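Putative secreted cystatin (Ixodes scapularis, PDB 4ZM8) inhibits host papain-like cysteine proteases, including cathepsins L and S, helping the tick to suppress host immune responses and feed successfully. Local coordinates at residues 63-71 / 81-89. Sequence-based numbering, arbitrary orientation.
Sequences LKVAESTCE and CLPKADAAH
Cys70 and Cys81 form the first of the two disulfides of this cystatin, tying off the first part of the connection between strands 39-68 and 90-99; segments 63-71 and 81-89 illustrate how a covalent bridge and a few backbone bonds can hold an irregular segment against a strand end. Cys70 SG and Cys81 SG are 2.0 Å apart, with chi3 -101°.

Backbone bonds continue the attachment. Lys84 N gives a hydrogen bond to Glu67 O (2.9 Å) and Thr69 N a weak one to Leu82 O, making a single beta bridge between Ser68 and Pro83. One water accepts from Glu67 N and donates to Ala88 O, just beyond the type I turn Lys84-Ala87. The same strand pairs antiparallel with a strand of the second subunit, whose Phe40 O accepts from Ser68 OG.

Apolar contact is small: Ala66 CB meets Pro83 CB at 3.9 Å and Ala87 CB at 4.2 Å. The His89 ring lies obliquely beside the same methyl.

Charge closes the account. With CG anti to the backbone N (chi1 -177°), the extended Glu67 runs alongside Lys84, both pointing the same way, and Glu67 OE2 reaches Lys84 NZ at 3.5 Å in a weak salt bridge.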
loop_
_atom_site.group_PDB
_atom_site.type_symbol
_atom_site.label_atom_id
_atom_site.label_comp_id
_atom_site.label_asym_id
_atom_site.label_seq_id
_atom_site.Cartn_x
_atom_site.Cartn_y
_atom_site.Cartn_z
ATOM N N LEU A 63 -7.641 -11.249 -15.979
ATOM C CA LEU A 63 -8.187 -10.723 -17.220
ATOM C C LEU A 63 -7.570 -11.316 -18.457
ATOM O O LEU A 63 -6.385 -11.639 -18.476
ATOM C CB LEU A 63 -7.995 -9.207 -17.291
ATOM C CG LEU A 63 -8.617 -8.385 -16.181
ATOM C CD1 LEU A 63 -8.340 -6.927 -16.447
ATOM C CD2 LEU A 63 -10.106 -8.682 -16.106
ATOM N N LYS A 64 -8.388 -11.427 -19.495
ATOM C CA LYS A 64 -7.895 -11.587 -20.856
ATOM C C LYS A 64 -7.794 -10.192 -21.470
ATOM O O LYS A 64 -8.779 -9.460 -21.518
ATOM C CB LYS A 64 -8.823 -12.478 -21.684
ATOM C CG LYS A 64 -8.838 -13.933 -21.287
ATOM C CD LYS A 64 -7.523 -14.602 -21.628
ATOM C CE LYS A 64 -7.517 -16.048 -21.156
ATOM N NZ LYS A 64 -8.789 -16.764 -21.518
ATOM N N VAL A 65 -6.605 -9.826 -21.925
ATOM C CA VAL A 65 -6.357 -8.484 -22.431
ATOM C C VAL A 65 -6.031 -8.513 -23.932
ATOM O O VAL A 65 -5.388 -9.437 -24.416
ATOM C CB VAL A 65 -5.218 -7.828 -21.619
ATOM C CG1 VAL A 65 -4.857 -6.467 -22.157
ATOM C CG2 VAL A 65 -5.644 -7.704 -20.187
ATOM N N ALA A 66 -6.498 -7.511 -24.668
ATOM C CA ALA A 66 -6.242 -7.421 -26.107
ATOM C C ALA A 66 -6.147 -5.965 -26.587
ATOM O O ALA A 66 -6.864 -5.089 -26.077
ATOM C CB ALA A 66 -7.325 -8.155 -26.873
ATOM N N GLU A 67 -5.254 -5.720 -27.555
ATOM C CA GLU A 67 -5.098 -4.404 -28.178
ATOM C C GLU A 67 -6.470 -3.952 -28.685
ATOM O O GLU A 67 -7.216 -4.750 -29.253
ATOM C CB GLU A 67 -4.050 -4.461 -29.309
ATOM C CG GLU A 67 -3.719 -3.117 -30.009
ATOM C CD GLU A 67 -2.510 -3.187 -30.968
ATOM O OE1 GLU A 67 -2.190 -2.165 -31.620
ATOM O OE2 GLU A 67 -1.872 -4.257 -31.075
ATOM N N SER A 68 -6.835 -2.697 -28.438
ATOM C CA SER A 68 -8.161 -2.215 -28.850
ATOM C C SER A 68 -8.106 -1.430 -30.147
ATOM O O SER A 68 -7.039 -1.180 -30.710
ATOM C CB SER A 68 -8.791 -1.337 -27.778
ATOM O OG SER A 68 -8.028 -0.161 -27.627
ATOM N N THR A 69 -9.269 -1.037 -30.627
ATOM C CA THR A 69 -9.322 -0.303 -31.885
ATOM C C THR A 69 -8.870 1.164 -31.727
ATOM O O THR A 69 -8.494 1.806 -32.708
ATOM C CB THR A 69 -10.729 -0.353 -32.472
ATOM O OG1 THR A 69 -11.669 0.054 -31.470
ATOM C CG2 THR A 69 -11.056 -1.768 -32.904
ATOM N N CYS A 70 -8.865 1.658 -30.486
ATOM C CA CYS A 70 -8.612 3.067 -30.191
ATOM C C CYS A 70 -7.152 3.476 -29.938
ATOM O O CYS A 70 -6.403 2.791 -29.238
ATOM C CB CYS A 70 -9.438 3.478 -28.980
ATOM S SG CYS A 70 -11.189 3.161 -29.162
ATOM N N GLU A 71 -6.777 4.626 -30.499
ATOM C CA GLU A 71 -5.471 5.227 -30.248
ATOM C C GLU A 71 -5.411 5.767 -28.835
ATOM O O GLU A 71 -6.438 6.094 -28.247
ATOM C CB GLU A 71 -5.176 6.364 -31.227
ATOM C CG GLU A 71 -5.555 6.101 -32.678
ATOM C CD GLU A 71 -4.450 5.459 -33.477
ATOM O OE1 GLU A 71 -3.845 4.477 -32.988
ATOM O OE2 GLU A 71 -4.189 5.944 -34.602
ATOM N N CYS A 81 -14.027 1.176 -27.717
ATOM C CA CYS A 81 -12.710 0.596 -27.861
ATOM C C CYS A 81 -12.723 -0.915 -27.642
ATOM O O CYS A 81 -12.265 -1.410 -26.621
ATOM C CB CYS A 81 -11.748 1.283 -26.895
ATOM S SG CYS A 81 -11.655 3.083 -27.173
ATOM N N LEU A 82 -13.239 -1.643 -28.626
ATOM C CA LEU A 82 -13.377 -3.096 -28.551
ATOM C C LEU A 82 -12.083 -3.841 -28.883
ATOM O O LEU A 82 -11.152 -3.273 -29.465
ATOM C CB LEU A 82 -14.480 -3.544 -29.496
ATOM C CG LEU A 82 -15.837 -2.956 -29.156
ATOM C CD1 LEU A 82 -16.819 -3.262 -30.271
ATOM C CD2 LEU A 82 -16.313 -3.493 -27.800
ATOM N N PRO A 83 -12.005 -5.118 -28.497
ATOM C CA PRO A 83 -10.781 -5.850 -28.821
ATOM C C PRO A 83 -10.623 -6.118 -30.317
ATOM O O PRO A 83 -11.549 -6.632 -30.955
ATOM C CB PRO A 83 -10.941 -7.157 -28.031
ATOM C CG PRO A 83 -12.378 -7.262 -27.735
ATOM C CD PRO A 83 -12.874 -5.881 -27.589
ATOM N N LYS A 84 -9.471 -5.745 -30.865
ATOM C CA LYS A 84 -9.084 -6.157 -32.216
ATOM C C LYS A 84 -9.248 -7.681 -32.433
ATOM O O LYS A 84 -8.641 -8.496 -31.733
ATOM C CB LYS A 84 -7.632 -5.765 -32.511
ATOM C CG LYS A 84 -7.437 -4.436 -33.195
ATOM C CD LYS A 84 -6.173 -4.444 -34.070
ATOM C CE LYS A 84 -4.908 -4.695 -33.232
ATOM N NZ LYS A 84 -3.634 -4.799 -34.018
ATOM N N ALA A 85 -10.071 -8.030 -33.423
ATOM C CA ALA A 85 -10.309 -9.399 -33.867
ATOM C C ALA A 85 -9.078 -10.303 -33.949
ATOM O O ALA A 85 -9.170 -11.479 -33.585
ATOM C CB ALA A 85 -11.018 -9.385 -35.247
ATOM N N ASP A 86 -7.948 -9.808 -34.456
ATOM C CA ASP A 86 -6.772 -10.686 -34.556
ATOM C C ASP A 86 -5.710 -10.417 -33.480
ATOM O O ASP A 86 -4.604 -10.949 -33.541
ATOM C CB ASP A 86 -6.136 -10.612 -35.957
ATOM C CG ASP A 86 -5.622 -9.221 -36.325
ATOM O OD1 ASP A 86 -4.930 -8.577 -35.510
ATOM O OD2 ASP A 86 -5.899 -8.772 -37.463
ATOM N N ALA A 87 -6.044 -9.612 -32.483
ATOM C CA ALA A 87 -5.087 -9.323 -31.428
ATOM C C ALA A 87 -4.945 -10.510 -30.479
ATOM O O ALA A 87 -5.932 -11.096 -30.026
ATOM C CB ALA A 87 -5.495 -8.077 -30.674
ATOM N N ALA A 88 -3.699 -10.872 -30.202
ATOM C CA ALA A 88 -3.393 -11.912 -29.228
ATOM C C ALA A 88 -3.900 -11.527 -27.841
ATOM O O ALA A 88 -3.717 -10.400 -27.403
ATOM C CB ALA A 88 -1.901 -12.172 -29.189
ATOM N N HIS A 89 -4.550 -12.467 -27.162
ATOM C CA HIS A 89 -5.033 -12.255 -25.805
ATOM C C HIS A 89 -3.929 -12.586 -24.791
ATOM O O HIS A 89 -3.172 -13.539 -24.990
ATOM C CB HIS A 89 -6.269 -13.121 -25.530
ATOM C CG HIS A 89 -7.448 -12.826 -26.418
ATOM N ND1 HIS A 89 -7.434 -11.861 -27.403
ATOM C CD2 HIS A 89 -8.689 -13.367 -26.449
ATOM C CE1 HIS A 89 -8.612 -11.819 -27.997
ATOM N NE2 HIS A 89 -9.392 -12.723 -27.436
HETATM O O HOH W 1 -3.582 -7.686 -27.619
#